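Local structure of putative short-chain dehydrogenase/reductase (Burkholderia xenovorans, 5K9Z) at residues 70-76 and 126-130; 90-95 and 141-146; 96-101 and 115-120; 215-219 and 251-255. The protein probably catalyses NAD(P)-dependent oxidation or reduction at CH-OH groups. All blocks are in the same frame, centred on the assembly; numbering follows the deposited sequence.

Contact 1 (70-76 and 126-130); sequences SVEAQVA and YGIKH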
loop_
_atom_site.group_PDB
_atom_site.type_symbol
_atom_site.label_atom_id
_atom_site.label_comp_id
_atom_site.label_asym_id
_atom_site.label_seq_id
_atom_site.Cartn_x
_atom_site.Cartn_y
_atom_site.Cartn_z
ATOM N N SER C 70 21.862 -16.461 7.755
ATOM C CA SER C 70 20.932 -17.191 8.607
ATOM C C SER C 70 21.542 -17.573 9.951
ATOM O O SER C 70 20.798 -18.030 10.829
ATOM C CB SER C 70 20.424 -18.458 7.904
ATOM O OG SER C 70 21.455 -19.414 7.759
ATOM N N VAL C 71 22.847 -17.366 10.142
ATOM C CA VAL C 71 23.555 -17.720 11.379
ATOM C C VAL C 71 23.947 -16.434 12.089
ATOM O O VAL C 71 24.836 -15.711 11.624
ATOM C CB VAL C 71 24.801 -18.571 11.107
ATOM C CG1 VAL C 71 25.489 -18.968 12.439
ATOM C CG2 VAL C 71 24.436 -19.793 10.278
ATOM N N GLU C 72 23.320 -16.160 13.234
ATOM C CA GLU C 72 23.545 -14.877 13.899
ATOM C C GLU C 72 25.025 -14.644 14.173
ATOM O O GLU C 72 25.539 -13.535 13.974
ATOM C CB GLU C 72 22.765 -14.815 15.210
ATOM C CG GLU C 72 23.071 -13.520 15.949
ATOM C CD GLU C 72 22.359 -13.390 17.266
ATOM O OE1 GLU C 72 21.862 -14.404 17.793
ATOM O OE2 GLU C 72 22.297 -12.252 17.777
ATOM N N ALA C 73 25.728 -15.691 14.617
ATOM C CA ALA C 73 27.133 -15.551 14.987
ATOM C C ALA C 73 27.969 -15.093 13.805
ATOM O O ALA C 73 28.941 -14.354 13.973
ATOM C CB ALA C 73 27.671 -16.884 15.529
ATOM N N GLN C 74 27.635 -15.566 12.599
ATOM C CA GLN C 74 28.398 -15.156 11.428
ATOM C C GLN C 74 28.117 -13.699 11.062
ATOM O O GLN C 74 29.023 -12.971 10.632
ATOM C CB GLN C 74 28.093 -16.089 10.262
ATOM C CG GLN C 74 28.602 -17.519 10.524
ATOM C CD GLN C 74 28.466 -18.403 9.320
ATOM O OE1 GLN C 74 28.463 -17.926 8.182
ATOM N NE2 GLN C 74 28.351 -19.704 9.556
ATOM N N VAL C 75 26.869 -13.258 11.226
ATOM C CA VAL C 75 26.543 -11.852 10.984
ATOM C C VAL C 75 27.288 -10.968 11.979
ATOM O O VAL C 75 27.906 -9.970 11.605
ATOM C CB VAL C 75 25.018 -11.638 11.055
ATOM C CG1 VAL C 75 24.674 -10.154 10.996
ATOM C CG2 VAL C 75 24.309 -12.426 9.941
ATOM N N ALA C 76 27.272 -11.358 13.255
ATOM C CA ALA C 76 27.984 -10.591 14.276
ATOM C C ALA C 76 29.474 -10.542 13.966
ATOM O O ALA C 76 30.120 -9.500 14.135
ATOM C CB ALA C 76 27.733 -11.203 15.655
ATOM N N TYR C 126 19.241 -10.197 12.589
ATOM C CA TYR C 126 20.607 -10.290 13.108
ATOM C C TYR C 126 21.448 -9.121 12.616
ATOM O O TYR C 126 22.223 -8.538 13.381
ATOM C CB TYR C 126 21.273 -11.608 12.683
ATOM C CG TYR C 126 20.558 -12.885 13.077
ATOM C CD1 TYR C 126 19.850 -12.979 14.268
ATOM C CD2 TYR C 126 20.571 -13.996 12.234
ATOM C CE1 TYR C 126 19.183 -14.130 14.617
ATOM C CE2 TYR C 126 19.913 -15.180 12.586
ATOM C CZ TYR C 126 19.218 -15.232 13.770
ATOM O OH TYR C 126 18.553 -16.381 14.117
ATOM N N GLY C 127 21.294 -8.758 11.337
ATOM C CA GLY C 127 22.050 -7.642 10.798
ATOM C C GLY C 127 21.686 -6.316 11.447
ATOM O O GLY C 127 22.556 -5.498 11.742
ATOM N N ILE C 128 20.394 -6.070 11.660
ATOM C CA ILE C 128 20.010 -4.834 12.339
ATOM C C ILE C 128 20.546 -4.850 13.765
ATOM O O ILE C 128 21.144 -3.878 14.240
ATOM C CB ILE C 128 18.483 -4.644 12.312
ATOM C CG1 ILE C 128 17.991 -4.462 10.868
ATOM C CG2 ILE C 128 18.063 -3.412 13.179
ATOM C CD1 ILE C 128 16.493 -4.443 10.757
ATOM N N LYS C 129 20.364 -5.968 14.455
ATOM C CA LYS C 129 20.811 -6.057 15.844
ATOM C C LYS C 129 22.296 -5.729 15.970
ATOM O O LYS C 129 22.684 -4.845 16.738
ATOM C CB LYS C 129 20.510 -7.445 16.398
ATOM C CG LYS C 129 21.121 -7.713 17.778
ATOM C CD LYS C 129 20.749 -9.110 18.235
ATOM C CE LYS C 129 21.518 -9.515 19.503
ATOM N NZ LYS C 129 21.167 -10.911 19.892
ATOM N N HIS C 130 23.146 -6.416 15.206
ATOM C CA HIS C 130 24.583 -6.259 15.420
ATOM C C HIS C 130 25.146 -4.997 14.779
ATOM O O HIS C 130 26.055 -4.381 15.343
ATOM C CB HIS C 130 25.307 -7.524 14.983
ATOM C CG HIS C 130 24.965 -8.681 15.862
ATOM N ND1 HIS C 130 25.560 -8.872 17.094
ATOM C CD2 HIS C 130 24.013 -9.638 15.750
ATOM C CE1 HIS C 130 25.023 -9.925 17.683
ATOM N NE2 HIS C 130 24.084 -10.412 16.888
HETATM O O HOH W 1 18.263 -18.132 11.858
#

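Contact 2 (90-95 and 141-146); sequences DCMVNN and GCILSV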
loop_
_atom_site.group_PDB
_atom_site.type_symbol
_atom_site.label_atom_id
_atom_site.label_comp_id
_atom_site.label_asym_id
_atom_site.label_seq_id
_atom_site.Cartn_x
_atom_site.Cartn_y
_atom_site.Cartn_z
ATOM N N ASP C 90 29.573 2.401 9.131
ATOM C CA ASP C 90 28.674 3.505 8.813
ATOM C C ASP C 90 27.396 3.064 8.129
ATOM O O ASP C 90 26.360 3.712 8.296
ATOM C CB ASP C 90 29.386 4.516 7.925
ATOM C CG ASP C 90 30.561 5.141 8.619
ATOM O OD1 ASP C 90 30.324 5.859 9.608
ATOM O OD2 ASP C 90 31.710 4.929 8.174
ATOM N N CYS C 91 27.449 1.987 7.353
ATOM C CA CYS C 91 26.304 1.561 6.571
ATOM C C CYS C 91 26.251 0.044 6.568
ATOM O O CYS C 91 27.269 -0.613 6.337
ATOM C CB CYS C 91 26.380 2.103 5.136
ATOM S SG CYS C 91 24.991 1.559 4.118
ATOM N N MET C 92 25.083 -0.508 6.875
ATOM C CA MET C 92 24.840 -1.944 6.818
ATOM C C MET C 92 23.794 -2.219 5.746
ATOM O O MET C 92 22.738 -1.583 5.744
ATOM C CB MET C 92 24.345 -2.463 8.163
ATOM C CG MET C 92 23.950 -3.930 8.145
ATOM S SD MET C 92 25.397 -4.989 8.135
ATOM C CE MET C 92 24.665 -6.619 8.324
ATOM N N VAL C 93 24.059 -3.171 4.854
ATOM C CA VAL C 93 23.097 -3.533 3.810
ATOM C C VAL C 93 22.714 -4.998 3.992
ATOM O O VAL C 93 23.517 -5.900 3.728
ATOM C CB VAL C 93 23.644 -3.267 2.403
ATOM C CG1 VAL C 93 22.597 -3.642 1.350
ATOM C CG2 VAL C 93 23.999 -1.797 2.243
ATOM N N ASN C 94 21.484 -5.240 4.441
ATOM C CA ASN C 94 20.954 -6.593 4.592
ATOM C C ASN C 94 20.358 -7.005 3.259
ATOM O O ASN C 94 19.248 -6.596 2.918
ATOM C CB ASN C 94 19.897 -6.652 5.681
ATOM C CG ASN C 94 20.432 -6.235 7.019
ATOM O OD1 ASN C 94 21.414 -6.798 7.498
ATOM N ND2 ASN C 94 19.817 -5.220 7.619
ATOM N N ASN C 95 21.102 -7.804 2.503
ATOM C CA ASN C 95 20.713 -8.193 1.158
ATOM C C ASN C 95 20.927 -9.691 0.972
ATOM O O ASN C 95 21.932 -10.250 1.427
ATOM C CB ASN C 95 21.511 -7.392 0.122
ATOM C CG ASN C 95 21.414 -7.983 -1.275
ATOM O OD1 ASN C 95 22.332 -8.667 -1.738
ATOM N ND2 ASN C 95 20.301 -7.740 -1.940
ATOM N N GLY C 141 24.868 6.303 11.735
ATOM C CA GLY C 141 24.897 5.093 10.937
ATOM C C GLY C 141 23.585 4.896 10.215
ATOM O O GLY C 141 22.547 5.453 10.569
ATOM N N CYS C 142 23.625 4.024 9.208
ATOM C CA CYS C 142 22.502 3.812 8.314
ATOM C C CYS C 142 22.368 2.314 8.089
ATOM O O CYS C 142 23.308 1.680 7.604
ATOM C CB CYS C 142 22.741 4.548 6.988
ATOM S SG CYS C 142 21.380 4.454 5.878
ATOM N N ILE C 143 21.218 1.743 8.441
ATOM C CA ILE C 143 20.962 0.317 8.254
ATOM C C ILE C 143 19.922 0.155 7.152
ATOM O O ILE C 143 18.801 0.675 7.253
ATOM C CB ILE C 143 20.502 -0.346 9.560
ATOM C CG1 ILE C 143 21.569 -0.137 10.649
ATOM C CG2 ILE C 143 20.270 -1.812 9.339
ATOM C CD1 ILE C 143 21.146 -0.603 12.042
ATOM N N LEU C 144 20.288 -0.564 6.101
ATOM C CA LEU C 144 19.456 -0.666 4.907
ATOM C C LEU C 144 19.177 -2.128 4.601
ATOM O O LEU C 144 20.078 -2.963 4.667
ATOM C CB LEU C 144 20.139 0.008 3.705
ATOM C CG LEU C 144 20.480 1.489 3.865
ATOM C CD1 LEU C 144 21.338 2.007 2.717
ATOM C CD2 LEU C 144 19.193 2.291 3.976
ATOM N N SER C 145 17.926 -2.440 4.267
ATOM C CA SER C 145 17.537 -3.803 3.941
ATOM C C SER C 145 16.930 -3.834 2.544
ATOM O O SER C 145 16.110 -2.982 2.192
ATOM C CB SER C 145 16.539 -4.358 4.961
ATOM O OG SER C 145 17.088 -4.355 6.275
ATOM N N VAL C 146 17.315 -4.827 1.751
ATOM C CA VAL C 146 16.757 -4.984 0.408
ATOM C C VAL C 146 15.525 -5.864 0.573
ATOM O O VAL C 146 15.630 -7.090 0.734
ATOM C CB VAL C 146 17.772 -5.583 -0.564
ATOM C CG1 VAL C 146 17.141 -5.784 -1.982
ATOM C CG2 VAL C 146 19.017 -4.688 -0.621
#

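Contact 3 (96-101 and 115-120); sequences AGFVGA and ATLGVL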
loop_
_atom_site.group_PDB
_atom_site.type_symbol
_atom_site.label_atom_id
_atom_site.label_comp_id
_atom_site.label_asym_id
_atom_site.label_seq_id
_atom_site.Cartn_x
_atom_site.Cartn_y
_atom_site.Cartn_z
ATOM N N ALA C 96 19.975 -10.341 0.305
ATOM C CA ALA C 96 20.115 -11.752 -0.041
ATOM C C ALA C 96 19.478 -11.991 -1.398
ATOM O O ALA C 96 18.341 -11.572 -1.633
ATOM C CB ALA C 96 19.473 -12.664 1.012
ATOM N N GLY C 97 20.237 -12.611 -2.299
ATOM C CA GLY C 97 19.715 -13.073 -3.573
ATOM C C GLY C 97 19.138 -14.455 -3.385
ATOM O O GLY C 97 19.802 -15.456 -3.675
ATOM N N PHE C 98 17.925 -14.528 -2.848
ATOM C CA PHE C 98 17.407 -15.783 -2.317
ATOM C C PHE C 98 15.888 -15.716 -2.324
ATOM O O PHE C 98 15.319 -14.676 -1.993
ATOM C CB PHE C 98 17.927 -16.027 -0.893
ATOM C CG PHE C 98 17.435 -17.309 -0.274
ATOM C CD1 PHE C 98 18.104 -18.504 -0.492
ATOM C CD2 PHE C 98 16.299 -17.321 0.521
ATOM C CE1 PHE C 98 17.659 -19.696 0.095
ATOM C CE2 PHE C 98 15.841 -18.511 1.093
ATOM C CZ PHE C 98 16.516 -19.692 0.880
ATOM N N VAL C 99 15.237 -16.818 -2.700
ATOM C CA VAL C 99 13.780 -16.874 -2.784
ATOM C C VAL C 99 13.198 -17.911 -1.828
ATOM O O VAL C 99 12.280 -17.609 -1.049
ATOM C CB VAL C 99 13.307 -17.147 -4.234
ATOM C CG1 VAL C 99 11.782 -17.187 -4.290
ATOM C CG2 VAL C 99 13.844 -16.087 -5.171
ATOM N N GLY C 100 13.668 -19.155 -1.926
ATOM C CA GLY C 100 13.255 -20.208 -1.005
ATOM C C GLY C 100 11.981 -20.919 -1.438
ATOM O O GLY C 100 11.823 -21.296 -2.615
ATOM N N ALA C 101 11.071 -21.104 -0.489
ATOM C CA ALA C 101 9.896 -21.928 -0.733
ATOM C C ALA C 101 8.953 -21.273 -1.730
ATOM O O ALA C 101 8.718 -20.060 -1.694
ATOM C CB ALA C 101 9.163 -22.185 0.581
ATOM N N ALA C 115 13.449 -22.486 6.620
ATOM C CA ALA C 115 14.657 -22.175 5.861
ATOM C C ALA C 115 14.531 -20.836 5.135
ATOM O O ALA C 115 15.492 -20.058 5.087
ATOM C CB ALA C 115 14.965 -23.284 4.854
ATOM N N THR C 116 13.363 -20.563 4.543
ATOM C CA THR C 116 13.175 -19.307 3.817
ATOM C C THR C 116 13.266 -18.118 4.766
ATOM O O THR C 116 14.016 -17.169 4.519
ATOM C CB THR C 116 11.830 -19.299 3.086
ATOM O OG1 THR C 116 11.765 -20.399 2.173
ATOM C CG2 THR C 116 11.639 -17.969 2.284
ATOM N N LEU C 117 12.535 -18.181 5.884
ATOM C CA LEU C 117 12.521 -17.076 6.844
ATOM C C LEU C 117 13.871 -16.904 7.540
ATOM O O LEU C 117 14.211 -15.787 7.947
ATOM C CB LEU C 117 11.396 -17.290 7.858
ATOM C CG LEU C 117 10.024 -16.666 7.521
ATOM C CD1 LEU C 117 9.537 -17.006 6.134
ATOM C CD2 LEU C 117 8.999 -17.127 8.543
ATOM N N GLY C 118 14.659 -17.982 7.660
ATOM C CA GLY C 118 15.973 -17.866 8.278
ATOM C C GLY C 118 16.879 -16.918 7.519
ATOM O O GLY C 118 17.573 -16.089 8.118
ATOM N N VAL C 119 16.836 -16.988 6.187
ATOM C CA VAL C 119 17.628 -16.103 5.344
ATOM C C VAL C 119 16.960 -14.728 5.217
ATOM O O VAL C 119 17.603 -13.684 5.392
ATOM C CB VAL C 119 17.842 -16.746 3.956
ATOM C CG1 VAL C 119 18.598 -15.808 3.055
ATOM C CG2 VAL C 119 18.548 -18.142 4.056
ATOM N N LEU C 120 15.678 -14.705 4.850
ATOM C CA LEU C 120 15.055 -13.456 4.427
ATOM C C LEU C 120 14.587 -12.588 5.581
ATOM O O LEU C 120 14.407 -11.377 5.389
ATOM C CB LEU C 120 13.886 -13.739 3.474
ATOM C CG LEU C 120 14.294 -14.390 2.138
ATOM C CD1 LEU C 120 13.099 -14.624 1.202
ATOM C CD2 LEU C 120 15.352 -13.569 1.420
#

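Contact 4 (215-219 and 251-255); sequences RASPL and DSGVT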
loop_
_atom_site.group_PDB
_atom_site.type_symbol
_atom_site.label_atom_id
_atom_site.label_comp_id
_atom_site.label_asym_id
_atom_site.label_seq_id
_atom_site.Cartn_x
_atom_site.Cartn_y
_atom_site.Cartn_z
ATOM N N ARG C 215 9.123 -6.787 -20.216
ATOM C CA ARG C 215 7.681 -6.944 -20.391
ATOM C C ARG C 215 6.907 -6.559 -19.130
ATOM O O ARG C 215 5.760 -6.104 -19.223
ATOM C CB ARG C 215 7.350 -8.384 -20.802
ATOM N N ALA C 216 7.514 -6.722 -17.951
ATOM C CA ALA C 216 6.827 -6.437 -16.699
ATOM C C ALA C 216 6.777 -4.949 -16.364
ATOM O O ALA C 216 5.901 -4.539 -15.590
ATOM C CB ALA C 216 7.493 -7.199 -15.547
ATOM N N SER C 217 7.691 -4.127 -16.921
ATOM C CA SER C 217 7.718 -2.713 -16.556
ATOM C C SER C 217 6.717 -1.923 -17.390
ATOM O O SER C 217 6.763 -1.983 -18.624
ATOM C CB SER C 217 9.107 -2.133 -16.783
ATOM O OG SER C 217 9.086 -0.722 -16.624
ATOM N N PRO C 218 5.867 -1.107 -16.765
ATOM C CA PRO C 218 5.047 -0.179 -17.560
ATOM C C PRO C 218 5.895 0.796 -18.354
ATOM O O PRO C 218 5.454 1.268 -19.415
ATOM C CB PRO C 218 4.184 0.521 -16.502
ATOM C CG PRO C 218 4.049 -0.516 -15.416
ATOM C CD PRO C 218 5.360 -1.256 -15.391
ATOM N N LEU C 219 7.124 1.060 -17.910
ATOM C CA LEU C 219 8.030 1.904 -18.672
ATOM C C LEU C 219 8.696 1.146 -19.810
ATOM O O LEU C 219 9.355 1.768 -20.650
ATOM C CB LEU C 219 9.102 2.495 -17.749
ATOM C CG LEU C 219 8.559 3.441 -16.666
ATOM C CD1 LEU C 219 9.495 3.592 -15.460
ATOM C CD2 LEU C 219 8.224 4.803 -17.279
ATOM N N ASP C 251 9.947 -0.040 -8.870
ATOM C CA ASP C 251 9.177 -1.090 -9.535
ATOM C C ASP C 251 8.411 -0.581 -10.753
ATOM O O ASP C 251 7.422 -1.204 -11.142
ATOM C CB ASP C 251 8.191 -1.732 -8.527
ATOM C CG ASP C 251 6.977 -0.832 -8.209
ATOM O OD1 ASP C 251 7.016 0.401 -8.430
ATOM O OD2 ASP C 251 5.976 -1.364 -7.696
ATOM N N SER C 252 8.798 0.547 -11.322
ATOM C CA SER C 252 8.109 1.130 -12.467
ATOM C C SER C 252 6.654 1.458 -12.165
ATOM O O SER C 252 5.863 1.620 -13.089
ATOM C CB SER C 252 8.200 0.218 -13.701
ATOM O OG SER C 252 9.546 0.061 -14.080
ATOM N N GLY C 253 6.281 1.541 -10.885
ATOM C CA GLY C 253 4.943 1.945 -10.477
ATOM C C GLY C 253 3.909 0.845 -10.338
ATOM O O GLY C 253 2.738 1.152 -10.081
ATOM N N VAL C 254 4.309 -0.431 -10.426
ATOM C CA VAL C 254 3.337 -1.521 -10.498
ATOM C C VAL C 254 2.483 -1.607 -9.230
ATOM O O VAL C 254 1.273 -1.866 -9.302
ATOM C CB VAL C 254 4.054 -2.855 -10.795
ATOM C CG1 VAL C 254 3.132 -4.027 -10.521
ATOM C CG2 VAL C 254 4.538 -2.876 -12.253
ATOM N N THR C 255 3.094 -1.431 -8.048
ATOM C CA THR C 255 2.349 -1.668 -6.810
ATOM C C THR C 255 1.284 -0.597 -6.568
ATOM O O THR C 255 0.263 -0.883 -5.938
ATOM C CB THR C 255 3.294 -1.750 -5.593
ATOM O OG1 THR C 255 4.059 -0.543 -5.473
ATOM C CG2 THR C 255 4.241 -2.942 -5.702
#

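Contact 1 (70-76 and 126-130)
E72 meets Y126, K129 and H130 where helix 72-86 packs against helix 110-138, two neighbouring helices of the Rossmann fold. The axes of helix segments 72-76 and 126-130 come within 9.1 Å and are inclined by 44°. The polar part gathers on one carboxylate oxygen. E72 OE2 takes a salt bridge from K129 NZ at 2.7 Å, on its syn lone pair. E72 OE2 also accepts from H130 NE2 at 2.7 Å, on the anti side and close to the imidazole plane. Two grips on one oxygen restrain the rotation of the carboxylate, and K129 probably favours its charged form. The extended E72 chain, with CG anti to the backbone N (chi1 176°), spans the gap to reach both donors. CH-pi contacts form a second group. E72 CB sits over the centre of the Y126 ring, and A76 CB lies over one face of the H130 imidazole, whose ND1 bonds to a glycerol, probably from the crystallisation liquor. In the apolar packing, V75 CG1 meets G127 CA at 3.6 Å and lies 4.1 Å from Y126 CB. At the N-terminal end a water donates to S70 O at 2.7 Å and bonds to Y126 OH at 2.9 Å.

Contact 2 (90-95 and 141-146)
Two central strands of the parallel Rossmann sheet, 91-94 and 141-146, lie side by side here, joined by a beta-alpha-beta crossover through helix 110-138. Five backbone bonds run between them in parallel register. C142 N gives to D90 O, and M92 N to C142 O. L144 N then gives to M92 O at 2.7 Å, and N94 N to L144 O at the same length of 2.7 Å. V146 N to N94 O closes the ladder. The first of these is the most bent, at 140°, where the pairing begins. C91, V93, C142 and L144 point to one face of the sheet, which helix 225-236 covers. There C91 SG touches L144 CD1 at 3.9 Å. M92, N94, I143 and S145 point to the other face, under helix 110-138. V146 O accepts from K165 NZ. N94 adds a side-chain bond to the backbone ladder. Its CG stands beside its own backbone N (chi1 -60°), and the amide reaches across the strands. N94 ND2 donates to S145 OG at 3.2 Å, nearly straight at 166° and close to the amide plane.

Contact 3 (96-101 and 115-120)
F98, in the loop after strand 91-94 of the Rossmann sheet, lies against V119 and L120 of helix 110-138. V119 CG2 stands over one face of the F98 ring, 4.1 Å from the centroid and 13° off the normal, a CH-pi contact. V119 CG1 presses on the ring at F98 CD2, 3.7 Å away. L120 CG and T116 CA meet the ring edge, near its plane. F98 CG is anti to the backbone N (chi1 -180°), which swings the ring out to the helix. A96 CB touches V119 CG1 at 3.9 Å. The polar link is one bond: A101 N donates to T116 OG1 at 2.8 Å (160°). T116 OG1 also bonds to A112 O one turn earlier, which positions the hydroxyl. T116 CG2 meets V99 O at 3.4 Å. G100, with positive phi, passes close to T116 OG1, where a side chain would clash. Farther out, G100 and A101 of strand 100-102 pair in an antiparallel ladder with a strand of the second subunit, whose F272 packs on F98, A115 and T116. With A112 O as its acceptor, the T116 hydroxyl can receive from A101 N and so tie the dimer-forming strand to its own helix.

Contact 4 (215-219 and 251-255)
S252 reaches S217 from a type I' beta turn, D251 to V254, that leads from strand 247-250 into helix 254-257. This is a surface contact of the Rossmann fold, with the chain leaving helix 205-216 on the other side. S252 CB comes first: it lies 3.2 Å from S217 OG and 3.6 Å from P218 CD. S252 OG, placed beside its own backbone N (chi1 -62°), then forms a hydrogen bond with S217 OG at 2.7 Å. Either hydroxyl could be the donor. S252 OG also has L219 CD1 nearby, at 3.8 Å. S217 OG takes a second, weak bond from L219 N, which folds the chain after the helix back on the serine. Beyond the pair, P218 CD packs on V254 CG2 at 3.6 Å, the two side chains crossing at about a right angle. The turn is held by D251. Its OD1 accepts from G253 N in an Asx turn, the donor lying well above the carboxylate plane. The positive phi of both S252 and G253 is that of a type I' turn. The other carboxylate oxygen, D251 OD2, receives T255 N at 2.9 Å on its syn side, at the start of the helix.

How the contacts relate
Contacts 1, 2 and 3 all involve helix 110-138 or the strands on either side of it in the sequence. Contacts 1 and 3 use two parts of that helix, with centres about 15 Å apart. Contact 2 touches contact 1, their centres about 13 Å apart: G127 and I128 pack on N94, M92 and I143. Contact 3 is nested in the loops closed by contacts 1 and 2, whose own segments alternate along the chain. Contact 4 comes later, about 33 Å from contact 1 between centres, across the chain's centre. Helices cover both sheet faces; contacts 1 and 3 belong to the helix 110-138 side, with the dimer contact beyond the C-terminal end of strand 91-94.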